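Long-range contacts in bifunctional protein PutA (Bdellovibrio bacteriovorus, PDB 5UR2), which probably oxidises proline to glutamate in two steps, joining a flavin-dependent proline dehydrogenase to an NAD-dependent L-glutamate gamma-semialdehyde dehydrogenase in one chain: residues Gly595-Phe600 / Ile647-Val652; Glu623-Ile628 / Pro967-Glu972; Ile705-Tyr710 / Val732-Gln737; Glu826-Ile831 / Phe855-Thr860. All blocks are in the same frame, centred on the assembly; numbering follows the deposited sequence.

Contact 1: Gly595-Phe600 / Ile647-Val652; sequences GEAIDF and ILAGMV
The helical turns Gly595-Phe600 and Ile647-Val652 run almost parallel, their N-to-C directions only 6° apart and their axes approaching to 8.3 Å. Phe600 and Gly650 are the closest backbone pair, with CA atoms 5.0 Å apart; Ala597 and Ala649 come next. Small residues at the interface let the helices come this near. Ala597 CB meets Ala649 CB at 4.1 Å, methyl against methyl, and Gly650 offers bare backbone to the one large side chain in the middle. Phe600 CB, CG and CD2 all lie against Gly650 CA, CG at 3.6 Å, so the root of the ring and one ortho carbon rest directly on a residue without a side chain. A chi1 of -81° carries the ring along the neighbouring helix toward its N-terminal turn, where Phe600 CE2 approaches Ile647 CA at 4.4 Å in an oblique contact. Glu596 reaches out in the same direction, and its OE1 comes loosely to Ile647 CG1. No hydrogen bond crosses the interface. The Ile647 side chain lies about 5 Å from that of Glu746 and about 7 Å from that of Cys780, both predicted catalytic residues, so this packing probably borders the active site. Met568 of helix 554-570 touches both alanines, Val938 adjoins Phe600, and beyond helix 646-657 lie strands 623-638 and 711-717, met by Met651.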
loop_
_atom_site.group_PDB
_atom_site.type_symbol
_atom_site.label_atom_id
_atom_site.label_comp_id
_atom_site.label_asym_id
_atom_site.label_seq_id
_atom_site.Cartn_x
_atom_site.Cartn_y
_atom_site.Cartn_z
ATOM N N GLY B 595 -6.802 -4.090 -25.620
ATOM C CA GLY B 595 -6.068 -3.096 -24.847
ATOM C C GLY B 595 -6.142 -3.359 -23.353
ATOM O O GLY B 595 -5.141 -3.255 -22.637
ATOM N N GLU B 596 -7.332 -3.704 -22.866
ATOM C CA GLU B 596 -7.481 -4.023 -21.451
ATOM C C GLU B 596 -6.648 -5.247 -21.075
ATOM O O GLU B 596 -6.024 -5.265 -20.007
ATOM C CB GLU B 596 -8.963 -4.224 -21.111
ATOM C CG GLU B 596 -9.268 -4.371 -19.602
ATOM C CD GLU B 596 -10.765 -4.538 -19.288
ATOM O OE1 GLU B 596 -11.102 -5.383 -18.451
ATOM O OE2 GLU B 596 -11.604 -3.821 -19.853
ATOM N N ALA B 597 -6.600 -6.268 -21.953
ATOM C CA ALA B 597 -5.809 -7.462 -21.651
ATOM C C ALA B 597 -4.336 -7.124 -21.542
ATOM O O ALA B 597 -3.650 -7.580 -20.620
ATOM C CB ALA B 597 -6.014 -8.551 -22.716
ATOM N N ILE B 598 -3.835 -6.320 -22.474
ATOM C CA ILE B 598 -2.453 -5.861 -22.398
ATOM C C ILE B 598 -2.233 -5.064 -21.118
ATOM O O ILE B 598 -1.219 -5.230 -20.427
ATOM C CB ILE B 598 -2.123 -5.041 -23.654
ATOM C CG1 ILE B 598 -2.123 -5.971 -24.861
ATOM C CG2 ILE B 598 -0.767 -4.266 -23.517
ATOM C CD1 ILE B 598 -2.197 -5.235 -26.209
ATOM N N ASP B 599 -3.198 -4.214 -20.770
ATOM C CA ASP B 599 -3.081 -3.386 -19.575
ATOM C C ASP B 599 -2.967 -4.235 -18.315
ATOM O O ASP B 599 -2.166 -3.919 -17.431
ATOM C CB ASP B 599 -4.276 -2.428 -19.462
ATOM C CG ASP B 599 -4.204 -1.256 -20.440
ATOM O OD1 ASP B 599 -3.115 -1.013 -21.032
ATOM O OD2 ASP B 599 -5.245 -0.550 -20.592
ATOM N N PHE B 600 -3.790 -5.287 -18.195
ATOM C CA PHE B 600 -3.705 -6.181 -17.033
ATOM C C PHE B 600 -2.308 -6.782 -16.910
ATOM O O PHE B 600 -1.705 -6.784 -15.826
ATOM C CB PHE B 600 -4.759 -7.296 -17.138
ATOM C CG PHE B 600 -6.154 -6.888 -16.704
ATOM C CD1 PHE B 600 -6.357 -6.143 -15.541
ATOM C CD2 PHE B 600 -7.261 -7.279 -17.446
ATOM C CE1 PHE B 600 -7.640 -5.773 -15.132
ATOM C CE2 PHE B 600 -8.571 -6.915 -17.051
ATOM C CZ PHE B 600 -8.747 -6.157 -15.889
ATOM N N ILE B 647 -10.659 -10.081 -19.253
ATOM C CA ILE B 647 -10.919 -10.518 -17.883
ATOM C C ILE B 647 -10.187 -11.830 -17.595
ATOM O O ILE B 647 -9.484 -11.962 -16.588
ATOM C CB ILE B 647 -12.432 -10.624 -17.631
ATOM C CG1 ILE B 647 -13.039 -9.208 -17.610
ATOM C CG2 ILE B 647 -12.695 -11.386 -16.327
ATOM C CD1 ILE B 647 -14.554 -9.129 -17.308
ATOM N N LEU B 648 -10.306 -12.792 -18.506
ATOM C CA LEU B 648 -9.551 -14.033 -18.412
ATOM C C LEU B 648 -8.051 -13.763 -18.265
ATOM O O LEU B 648 -7.396 -14.322 -17.377
ATOM C CB LEU B 648 -9.838 -14.896 -19.649
ATOM C CG LEU B 648 -9.013 -16.174 -19.789
ATOM C CD1 LEU B 648 -9.297 -17.144 -18.644
ATOM C CD2 LEU B 648 -9.227 -16.825 -21.148
ATOM N N ALA B 649 -7.489 -12.891 -19.111
ATOM C CA ALA B 649 -6.047 -12.617 -19.018
ATOM C C ALA B 649 -5.669 -11.952 -17.693
ATOM O O ALA B 649 -4.624 -12.266 -17.104
ATOM C CB ALA B 649 -5.585 -11.749 -20.183
ATOM N N GLY B 650 -6.492 -11.016 -17.217
ATOM C CA GLY B 650 -6.210 -10.377 -15.934
ATOM C C GLY B 650 -6.180 -11.367 -14.776
ATOM O O GLY B 650 -5.309 -11.300 -13.905
ATOM N N MET B 651 -7.156 -12.278 -14.727
ATOM C CA MET B 651 -7.159 -13.297 -13.676
ATOM C C MET B 651 -5.921 -14.184 -13.783
ATOM O O MET B 651 -5.226 -14.422 -12.788
ATOM C CB MET B 651 -8.433 -14.150 -13.763
ATOM C CG MET B 651 -9.749 -13.427 -13.462
ATOM S SD MET B 651 -11.166 -14.461 -13.973
ATOM C CE MET B 651 -12.471 -13.839 -12.928
ATOM N N VAL B 652 -5.604 -14.645 -14.998
ATOM C CA VAL B 652 -4.509 -15.598 -15.184
ATOM C C VAL B 652 -3.159 -14.950 -14.881
ATOM O O VAL B 652 -2.304 -15.556 -14.217
ATOM C CB VAL B 652 -4.538 -16.189 -16.611
ATOM C CG1 VAL B 652 -3.276 -17.028 -16.887
ATOM C CG2 VAL B 652 -5.745 -17.072 -16.789
#

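Contact 2: Glu623-Ile628 / Pro967-Glu972; sequences ELSHYI and PACVTE
Ser625 and Thr971 face each other across neighbouring strands, OG and OG1 3.0 Å apart, close enough for a hydrogen bond, though the Thr971 proton has a second possible acceptor nearby. Thr971 presents two branches: OG1 to the serine and CG2 to Glu623, whose CD lies 3.5 Å from the methyl as the two side chains cross obliquely. Tyr627, on the face of Ser625, lies side by side with Pro967, the two pointing the same way, with Tyr627 CZ 3.6 Å from Pro967 CB. With CG anti to the backbone N (chi1 -168°), the tyrosine extends along the strand to the proline. The reverse face carries Ile628, whose CG1 packs on Ala968 CB while CD1 crosses to Val970 CG2 at 3.8 Å. His626 turns its ring away, yet ND1 remains tied through a water, 2.7 Å away in the ring plane, that donates to Val970 O. These side chains stand on an antiparallel pair of strands, 173° apart, part of the beta flap through which aldehyde dehydrogenases dimerise. Hydrogen-bonded pairs Leu624-Glu972, His626-Val970 and Ile628-Ala968 alternate with non-hydrogen-bonded Ser625-Thr971 and Tyr627-Cys969; the bond from Glu972 N to Leu624 O is nearly straight (2.7 Å, 169°). Residues Cys969-Glu972 continue the sheet into a parallel strand of the second subunit. That subunit also takes the polar ends: its His941 and Arg931 hold Glu623, Arg940 O bonds Ser625 OG, Asp959 bonds Tyr627 OH, and Lys919 pairs with Glu972.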
loop_
_atom_site.group_PDB
_atom_site.type_symbol
_atom_site.label_atom_id
_atom_site.label_comp_id
_atom_site.label_asym_id
_atom_site.label_seq_id
_atom_site.Cartn_x
_atom_site.Cartn_y
_atom_site.Cartn_z
ATOM N N GLU B 623 17.282 -6.075 15.537
ATOM C CA GLU B 623 16.283 -7.014 15.037
ATOM C C GLU B 623 15.809 -6.524 13.680
ATOM O O GLU B 623 15.221 -5.443 13.587
ATOM C CB GLU B 623 15.104 -7.154 16.019
ATOM C CG GLU B 623 14.073 -8.210 15.611
ATOM C CD GLU B 623 12.929 -8.322 16.622
ATOM O OE1 GLU B 623 13.053 -9.084 17.609
ATOM O OE2 GLU B 623 11.909 -7.625 16.439
ATOM N N LEU B 624 16.084 -7.304 12.639
ATOM C CA LEU B 624 15.568 -7.046 11.304
ATOM C C LEU B 624 14.189 -7.675 11.175
ATOM O O LEU B 624 14.003 -8.850 11.507
ATOM C CB LEU B 624 16.498 -7.610 10.229
ATOM C CG LEU B 624 17.843 -6.907 10.106
ATOM C CD1 LEU B 624 18.690 -7.560 9.006
ATOM C CD2 LEU B 624 17.645 -5.404 9.865
ATOM N N SER B 625 13.226 -6.897 10.693
ATOM C CA SER B 625 11.871 -7.398 10.532
ATOM C C SER B 625 11.322 -6.885 9.214
ATOM O O SER B 625 11.398 -5.683 8.937
ATOM C CB SER B 625 10.990 -6.963 11.712
ATOM O OG SER B 625 9.887 -7.839 11.835
ATOM N N HIS B 626 10.810 -7.792 8.392
ATOM C CA HIS B 626 10.304 -7.426 7.074
ATOM C C HIS B 626 8.939 -8.054 6.814
ATOM O O HIS B 626 8.683 -9.202 7.194
ATOM C CB HIS B 626 11.262 -7.832 5.986
ATOM C CG HIS B 626 12.556 -7.090 6.030
ATOM N ND1 HIS B 626 13.631 -7.517 6.778
ATOM C CD2 HIS B 626 12.946 -5.940 5.431
ATOM C CE1 HIS B 626 14.633 -6.668 6.630
ATOM N NE2 HIS B 626 14.243 -5.702 5.818
ATOM N N TYR B 627 8.066 -7.266 6.184
ATOM C CA TYR B 627 6.748 -7.681 5.729
ATOM C C TYR B 627 6.853 -8.014 4.246
ATOM O O TYR B 627 7.377 -7.210 3.459
ATOM C CB TYR B 627 5.738 -6.557 5.995
ATOM C CG TYR B 627 4.262 -6.874 5.850
ATOM C CD1 TYR B 627 3.552 -7.474 6.893
ATOM C CD2 TYR B 627 3.556 -6.499 4.713
ATOM C CE1 TYR B 627 2.201 -7.727 6.784
ATOM C CE2 TYR B 627 2.198 -6.748 4.595
ATOM C CZ TYR B 627 1.528 -7.355 5.636
ATOM O OH TYR B 627 0.178 -7.602 5.534
ATOM N N ILE B 628 6.429 -9.225 3.876
ATOM C CA ILE B 628 6.608 -9.752 2.521
ATOM C C ILE B 628 5.306 -10.415 2.081
ATOM O O ILE B 628 4.378 -10.592 2.871
ATOM C CB ILE B 628 7.775 -10.770 2.439
ATOM C CG1 ILE B 628 7.456 -11.998 3.323
ATOM C CG2 ILE B 628 9.102 -10.146 2.848
ATOM C CD1 ILE B 628 8.470 -13.151 3.227
ATOM N N PRO B 967 0.213 -12.455 3.124
ATOM C CA PRO B 967 1.217 -11.628 3.798
ATOM C C PRO B 967 2.019 -12.477 4.766
ATOM O O PRO B 967 1.505 -13.435 5.351
ATOM C CB PRO B 967 0.371 -10.601 4.557
ATOM C CG PRO B 967 -0.890 -11.418 4.928
ATOM C CD PRO B 967 -1.131 -12.332 3.743
ATOM N N ALA B 968 3.287 -12.117 4.939
ATOM C CA ALA B 968 4.139 -12.814 5.887
ATOM C C ALA B 968 5.146 -11.839 6.488
ATOM O O ALA B 968 5.396 -10.759 5.950
ATOM C CB ALA B 968 4.863 -13.996 5.226
ATOM N N CYS B 969 5.738 -12.253 7.607
ATOM C CA CYS B 969 6.729 -11.469 8.335
ATOM C C CYS B 969 7.933 -12.356 8.642
ATOM O O CYS B 969 7.767 -13.509 9.064
ATOM C CB CYS B 969 6.150 -10.896 9.638
ATOM S SG CYS B 969 7.289 -9.764 10.483
ATOM N N VAL B 970 9.133 -11.838 8.380
ATOM C CA VAL B 970 10.397 -12.507 8.695
ATOM C C VAL B 970 11.142 -11.636 9.701
ATOM O O VAL B 970 11.429 -10.462 9.430
ATOM C CB VAL B 970 11.263 -12.742 7.440
ATOM C CG1 VAL B 970 12.596 -13.349 7.837
ATOM C CG2 VAL B 970 10.547 -13.651 6.422
ATOM N N THR B 971 11.458 -12.200 10.855
ATOM C CA THR B 971 12.063 -11.445 11.936
ATOM C C THR B 971 13.354 -12.143 12.318
ATOM O O THR B 971 13.352 -13.350 12.575
ATOM C CB THR B 971 11.092 -11.329 13.124
ATOM O OG1 THR B 971 9.890 -10.690 12.680
ATOM C CG2 THR B 971 11.684 -10.526 14.268
ATOM N N GLU B 972 14.461 -11.403 12.295
ATOM C CA GLU B 972 15.776 -11.965 12.587
ATOM C C GLU B 972 16.492 -11.151 13.666
ATOM O O GLU B 972 16.753 -9.953 13.494
ATOM C CB GLU B 972 16.618 -12.053 11.313
ATOM C CG GLU B 972 18.050 -12.514 11.556
ATOM C CD GLU B 972 18.825 -12.775 10.258
ATOM O OE1 GLU B 972 18.333 -12.423 9.157
ATOM O OE2 GLU B 972 19.939 -13.317 10.352
HETATM O O HOH W 1 13.848 -9.784 8.148
#

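Contact 3: Ile705-Tyr710 / Val732-Gln737; sequences IVNHKY and VVQPGQ
Lys709 and Gln737 meet where a helix end and a loop come together at the rim of a Rossmann-type alpha/beta domain: 705-710 ends helix 698-707 and leads into strand 711-717, while 732-737 runs between helix 720-730 and strand 742-746. The latter segment contains a type II beta turn from Gln734 to Gln737, closed by the bond from Gln737 N to Gln734 O and reinforced by Gln737 OE1, which accepts Gln734 N at 2.8 Å from above the plane of its carbonyl group. Gly736 occupies the turn's third position, with the positive phi (79°) characteristic of type II. Lys709 lies along this turn. Its CG stands between the backbone N and carbonyl carbon (chi1 66°) and the chain is extended beyond, which brings CD to 3.5 Å from Pro735 O; CB sits 4.1 Å from Gln737 CB. Gln737 leans back over the lysine backbone, CG 3.7 Å from Lys709 O, while its NE2 bonds His739 O. No hydrogen bond crosses between the segments, and the contact is made chiefly by aliphatic carbons against carbonyl oxygens at the partly solvent-exposed surface. Behind it, Lys741 NZ binds the carbonyls of Val706 and His708, fixing the helix end to the chain that leads into strand 742-746. His708 ND1 accepts Tyr710 N in its ring plane at 2.9 Å. Gln734, bent at chi2 (-70°), folds over the last helical residue and sets its CG 3.1 Å from Asn707 O.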
loop_
_atom_site.group_PDB
_atom_site.type_symbol
_atom_site.label_atom_id
_atom_site.label_comp_id
_atom_site.label_asym_id
_atom_site.label_seq_id
_atom_site.Cartn_x
_atom_site.Cartn_y
_atom_site.Cartn_z
ATOM N N ILE B 705 -12.792 -28.252 -10.428
ATOM C CA ILE B 705 -11.606 -27.536 -9.967
ATOM C C ILE B 705 -11.960 -26.590 -8.820
ATOM O O ILE B 705 -11.117 -26.315 -7.965
ATOM C CB ILE B 705 -10.893 -26.795 -11.117
ATOM C CG1 ILE B 705 -11.769 -25.693 -11.718
ATOM C CG2 ILE B 705 -10.407 -27.777 -12.189
ATOM C CD1 ILE B 705 -11.047 -24.920 -12.830
ATOM N N VAL B 706 -13.205 -26.113 -8.753
ATOM C CA VAL B 706 -13.639 -25.354 -7.580
ATOM C C VAL B 706 -13.561 -26.226 -6.335
ATOM O O VAL B 706 -13.108 -25.778 -5.275
ATOM C CB VAL B 706 -15.058 -24.788 -7.787
ATOM C CG1 VAL B 706 -15.713 -24.439 -6.443
ATOM C CG2 VAL B 706 -15.015 -23.545 -8.670
ATOM N N ASN B 707 -13.983 -27.490 -6.450
ATOM C CA ASN B 707 -14.092 -28.374 -5.299
ATOM C C ASN B 707 -12.789 -29.056 -4.917
ATOM O O ASN B 707 -12.708 -29.589 -3.812
ATOM C CB ASN B 707 -15.143 -29.471 -5.549
ATOM C CG ASN B 707 -16.567 -28.927 -5.534
ATOM O OD1 ASN B 707 -16.862 -27.961 -4.832
ATOM N ND2 ASN B 707 -17.470 -29.600 -6.238
ATOM N N HIS B 708 -11.772 -29.043 -5.778
ATOM C CA HIS B 708 -10.595 -29.873 -5.555
ATOM C C HIS B 708 -9.808 -29.443 -4.314
ATOM O O HIS B 708 -9.744 -28.264 -3.964
ATOM C CB HIS B 708 -9.681 -29.814 -6.778
ATOM C CG HIS B 708 -8.699 -30.937 -6.844
ATOM N ND1 HIS B 708 -7.520 -30.932 -6.131
ATOM C CD2 HIS B 708 -8.723 -32.106 -7.529
ATOM C CE1 HIS B 708 -6.861 -32.054 -6.370
ATOM N NE2 HIS B 708 -7.569 -32.783 -7.216
ATOM N N LYS B 709 -9.157 -30.421 -3.673
ATOM C CA LYS B 709 -8.426 -30.150 -2.438
ATOM C C LYS B 709 -7.170 -29.309 -2.667
ATOM O O LYS B 709 -6.710 -28.655 -1.730
ATOM C CB LYS B 709 -8.046 -31.468 -1.746
ATOM C CG LYS B 709 -7.043 -32.290 -2.544
ATOM C CD LYS B 709 -6.715 -33.632 -1.899
ATOM C CE LYS B 709 -5.698 -34.376 -2.757
ATOM N NZ LYS B 709 -5.545 -35.800 -2.361
ATOM N N TYR B 710 -6.608 -29.300 -3.878
ATOM C CA TYR B 710 -5.419 -28.495 -4.111
ATOM C C TYR B 710 -5.745 -27.039 -4.411
ATOM O O TYR B 710 -4.861 -26.190 -4.296
ATOM C CB TYR B 710 -4.605 -29.027 -5.290
ATOM C CG TYR B 710 -3.911 -30.353 -5.105
ATOM C CD1 TYR B 710 -3.680 -30.890 -3.846
ATOM C CD2 TYR B 710 -3.472 -31.064 -6.216
ATOM C CE1 TYR B 710 -3.034 -32.124 -3.708
ATOM C CE2 TYR B 710 -2.836 -32.277 -6.090
ATOM C CZ TYR B 710 -2.617 -32.807 -4.848
ATOM O OH TYR B 710 -1.969 -34.016 -4.776
ATOM N N VAL B 732 -16.240 -25.413 1.968
ATOM C CA VAL B 732 -16.082 -26.793 2.425
ATOM C C VAL B 732 -14.601 -27.152 2.464
ATOM O O VAL B 732 -13.866 -26.905 1.501
ATOM C CB VAL B 732 -16.846 -27.754 1.501
ATOM C CG1 VAL B 732 -16.685 -29.205 1.963
ATOM C CG2 VAL B 732 -18.312 -27.354 1.393
ATOM N N VAL B 733 -14.156 -27.738 3.573
ATOM C CA VAL B 733 -12.799 -28.271 3.682
ATOM C C VAL B 733 -12.852 -29.729 3.241
ATOM O O VAL B 733 -13.384 -30.583 3.952
ATOM C CB VAL B 733 -12.247 -28.146 5.107
ATOM C CG1 VAL B 733 -10.827 -28.678 5.166
ATOM C CG2 VAL B 733 -12.270 -26.718 5.555
ATOM N N GLN B 734 -12.328 -30.004 2.049
ATOM C CA GLN B 734 -12.355 -31.343 1.477
ATOM C C GLN B 734 -11.374 -32.264 2.197
ATOM O O GLN B 734 -10.457 -31.800 2.883
ATOM C CB GLN B 734 -12.007 -31.291 -0.009
ATOM C CG GLN B 734 -12.915 -30.392 -0.844
ATOM C CD GLN B 734 -14.332 -30.928 -1.011
ATOM O OE1 GLN B 734 -14.578 -32.135 -0.917
ATOM N NE2 GLN B 734 -15.267 -30.027 -1.286
ATOM N N PRO B 735 -11.558 -33.578 2.071
ATOM C CA PRO B 735 -10.540 -34.511 2.571
ATOM C C PRO B 735 -9.166 -34.188 1.998
ATOM O O PRO B 735 -8.996 -34.024 0.790
ATOM C CB PRO B 735 -11.049 -35.880 2.097
ATOM C CG PRO B 735 -12.551 -35.709 2.011
ATOM C CD PRO B 735 -12.760 -34.273 1.568
ATOM N N GLY B 736 -8.174 -34.092 2.874
ATOM C CA GLY B 736 -6.835 -33.777 2.425
ATOM C C GLY B 736 -6.584 -32.315 2.135
ATOM O O GLY B 736 -5.462 -31.961 1.773
ATOM N N GLN B 737 -7.579 -31.453 2.277
ATOM C CA GLN B 737 -7.374 -30.026 2.066
ATOM C C GLN B 737 -6.785 -29.418 3.339
ATOM O O GLN B 737 -7.359 -29.554 4.428
ATOM C CB GLN B 737 -8.702 -29.381 1.682
ATOM C CG GLN B 737 -8.664 -27.910 1.315
ATOM C CD GLN B 737 -10.070 -27.365 1.154
ATOM O OE1 GLN B 737 -10.958 -28.053 0.626
ATOM N NE2 GLN B 737 -10.296 -26.141 1.630
#

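Contact 4: Glu826-Ile831 / Phe855-Thr860; sequences EAYDRI and FFAPPT
Aromatic-to-backbone contacts dominate where Tyr828, on helix 825-841, meets Phe855 and Phe856. A chi1 of 179° swings the Tyr828 ring away from its own backbone N and out from the helix to the peptides of the extended segment. Tyr828 CE1 approaches Phe856 O at 3.4 Å, and this oxygen and Ala857 N both lie at the ring edge near its plane. Phe855 C lies obliquely to the ring, 3.6 Å from Tyr828 CD1. The rim of the tyrosine thus runs along the main chain, and no hydrogen bond links the segments. Apolar side-chain contacts flank it. Phe855 CB lies 4.0 Å from Tyr828 CD1, and Tyr828 CB approaches the Phe855 ring obliquely. One turn farther along the helix, Ile831 CG2 packs on Ala857 CB at 4.2 Å. Polar contacts lead outward: the backbone of Phe855 bonds Pro517 and Val822. The contact lays helix 825-841 against the chain entering strand 860-863, which pairs antiparallel with strand 843-847 and parallel with strand 880-886, in the alpha/beta domain that carries the predicted catalytic cysteine of the aldehyde dehydrogenase family.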
loop_
_atom_site.group_PDB
_atom_site.type_symbol
_atom_site.label_atom_id
_atom_site.label_comp_id
_atom_site.label_asym_id
_atom_site.label_seq_id
_atom_site.Cartn_x
_atom_site.Cartn_y
_atom_site.Cartn_z
ATOM N N GLU B 826 -29.763 -19.136 -25.915
ATOM C CA GLU B 826 -30.326 -19.047 -24.570
ATOM C C GLU B 826 -30.491 -17.595 -24.123
ATOM O O GLU B 826 -31.545 -17.203 -23.616
ATOM C CB GLU B 826 -29.449 -19.806 -23.575
ATOM C CG GLU B 826 -29.979 -19.707 -22.152
ATOM C CD GLU B 826 -29.064 -20.329 -21.109
ATOM O OE1 GLU B 826 -28.077 -20.988 -21.490
ATOM O OE2 GLU B 826 -29.328 -20.133 -19.901
ATOM N N ALA B 827 -29.441 -16.787 -24.268
ATOM C CA ALA B 827 -29.556 -15.387 -23.874
ATOM C C ALA B 827 -30.594 -14.668 -24.725
ATOM O O ALA B 827 -31.424 -13.914 -24.206
ATOM C CB ALA B 827 -28.194 -14.695 -23.989
ATOM N N TYR B 828 -30.574 -14.915 -26.033
ATOM C CA TYR B 828 -31.559 -14.323 -26.928
ATOM C C TYR B 828 -32.980 -14.624 -26.462
ATOM O O TYR B 828 -33.789 -13.711 -26.272
ATOM C CB TYR B 828 -31.330 -14.844 -28.347
ATOM C CG TYR B 828 -32.305 -14.311 -29.389
ATOM C CD1 TYR B 828 -32.086 -13.081 -30.009
ATOM C CD2 TYR B 828 -33.439 -15.035 -29.748
ATOM C CE1 TYR B 828 -32.958 -12.597 -30.959
ATOM C CE2 TYR B 828 -34.327 -14.553 -30.702
ATOM C CZ TYR B 828 -34.075 -13.327 -31.296
ATOM O OH TYR B 828 -34.932 -12.822 -32.237
ATOM N N ASP B 829 -33.302 -15.907 -26.267
ATOM C CA ASP B 829 -34.662 -16.271 -25.866
ATOM C C ASP B 829 -35.014 -15.701 -24.500
ATOM O O ASP B 829 -36.149 -15.265 -24.274
ATOM C CB ASP B 829 -34.842 -17.791 -25.885
ATOM C CG ASP B 829 -34.833 -18.364 -27.302
ATOM O OD1 ASP B 829 -35.151 -17.639 -28.257
ATOM O OD2 ASP B 829 -34.492 -19.537 -27.474
ATOM N N ARG B 830 -34.065 -15.724 -23.564
ATOM C CA ARG B 830 -34.322 -15.163 -22.244
ATOM C C ARG B 830 -34.636 -13.671 -22.338
ATOM O O ARG B 830 -35.592 -13.182 -21.723
ATOM C CB ARG B 830 -33.114 -15.416 -21.339
ATOM C CG ARG B 830 -33.213 -14.782 -19.975
ATOM C CD ARG B 830 -31.949 -15.012 -19.143
ATOM N NE ARG B 830 -30.743 -14.419 -19.725
ATOM C CZ ARG B 830 -30.511 -13.111 -19.776
ATOM N NH1 ARG B 830 -31.405 -12.261 -19.293
ATOM N NH2 ARG B 830 -29.388 -12.648 -20.307
ATOM N N ILE B 831 -33.853 -12.941 -23.132
ATOM C CA ILE B 831 -34.029 -11.499 -23.235
ATOM C C ILE B 831 -35.345 -11.156 -23.920
ATOM O O ILE B 831 -36.083 -10.276 -23.462
ATOM C CB ILE B 831 -32.832 -10.876 -23.966
ATOM C CG1 ILE B 831 -31.563 -11.034 -23.112
ATOM C CG2 ILE B 831 -33.115 -9.403 -24.255
ATOM C CD1 ILE B 831 -30.286 -10.763 -23.880
ATOM N N PHE B 855 -28.426 -13.658 -33.406
ATOM C CA PHE B 855 -29.097 -13.418 -32.121
ATOM C C PHE B 855 -29.254 -11.919 -31.853
ATOM O O PHE B 855 -28.809 -11.369 -30.840
ATOM C CB PHE B 855 -28.337 -14.119 -30.994
ATOM C CG PHE B 855 -28.101 -15.589 -31.249
ATOM C CD1 PHE B 855 -29.140 -16.401 -31.657
ATOM C CD2 PHE B 855 -26.843 -16.145 -31.106
ATOM C CE1 PHE B 855 -28.942 -17.764 -31.912
ATOM C CE2 PHE B 855 -26.631 -17.499 -31.351
ATOM C CZ PHE B 855 -27.684 -18.309 -31.756
ATOM N N PHE B 856 -29.937 -11.258 -32.778
ATOM C CA PHE B 856 -30.068 -9.805 -32.731
ATOM C C PHE B 856 -31.271 -9.467 -31.865
ATOM O O PHE B 856 -32.412 -9.505 -32.326
ATOM C CB PHE B 856 -30.182 -9.233 -34.143
ATOM C CG PHE B 856 -28.957 -9.484 -34.981
ATOM C CD1 PHE B 856 -27.823 -8.694 -34.837
ATOM C CD2 PHE B 856 -28.919 -10.553 -35.870
ATOM C CE1 PHE B 856 -26.690 -8.942 -35.581
ATOM C CE2 PHE B 856 -27.784 -10.808 -36.620
ATOM C CZ PHE B 856 -26.663 -9.994 -36.475
ATOM N N ALA B 857 -31.019 -9.191 -30.597
ATOM C CA ALA B 857 -32.081 -8.681 -29.732
ATOM C C ALA B 857 -32.202 -7.162 -29.910
ATOM O O ALA B 857 -31.192 -6.479 -30.085
ATOM C CB ALA B 857 -31.811 -9.036 -28.260
ATOM N N PRO B 858 -33.414 -6.612 -29.900
ATOM C CA PRO B 858 -33.591 -5.191 -30.219
ATOM C C PRO B 858 -33.285 -4.302 -29.030
ATOM O O PRO B 858 -33.603 -4.647 -27.884
ATOM C CB PRO B 858 -35.076 -5.102 -30.590
ATOM C CG PRO B 858 -35.716 -6.170 -29.735
ATOM C CD PRO B 858 -34.699 -7.292 -29.651
ATOM N N PRO B 859 -32.707 -3.125 -29.260
ATOM C CA PRO B 859 -32.597 -2.148 -28.172
ATOM C C PRO B 859 -33.992 -1.654 -27.811
ATOM O O PRO B 859 -34.755 -1.229 -28.683
ATOM C CB PRO B 859 -31.736 -1.035 -28.777
ATOM C CG PRO B 859 -32.056 -1.103 -30.255
ATOM C CD PRO B 859 -32.277 -2.571 -30.556
ATOM N N THR B 860 -34.322 -1.723 -26.519
ATOM C CA THR B 860 -35.683 -1.518 -26.033
ATOM C C THR B 860 -35.669 -0.608 -24.813
ATOM O O THR B 860 -34.890 -0.839 -23.883
ATOM C CB THR B 860 -36.327 -2.865 -25.677
ATOM O OG1 THR B 860 -36.196 -3.765 -26.785
ATOM C CG2 THR B 860 -37.799 -2.693 -25.325
#

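How the contacts relate
All four contacts lie in the aldehyde dehydrogenase part of the chain, beyond the proline dehydrogenase barrel. Contact 1 opens first, and before it closes at 647-652 the chain has already passed 623-628, the first half of contact 2, so these two cross; strand 623-638 leads on to helix 646-657. Contact 2 then remains open until 967-972 near the C terminus. Within that span contact 3 and, later, contact 4 close short loops in series. Contact 1 joins helices, contact 3 links successive strand connections of the Rossmann-type domain, contact 4 seats a helix in the second alpha/beta domain, and contact 2 builds the dimerising sheet, its centre about 55 Å from that of contact 4.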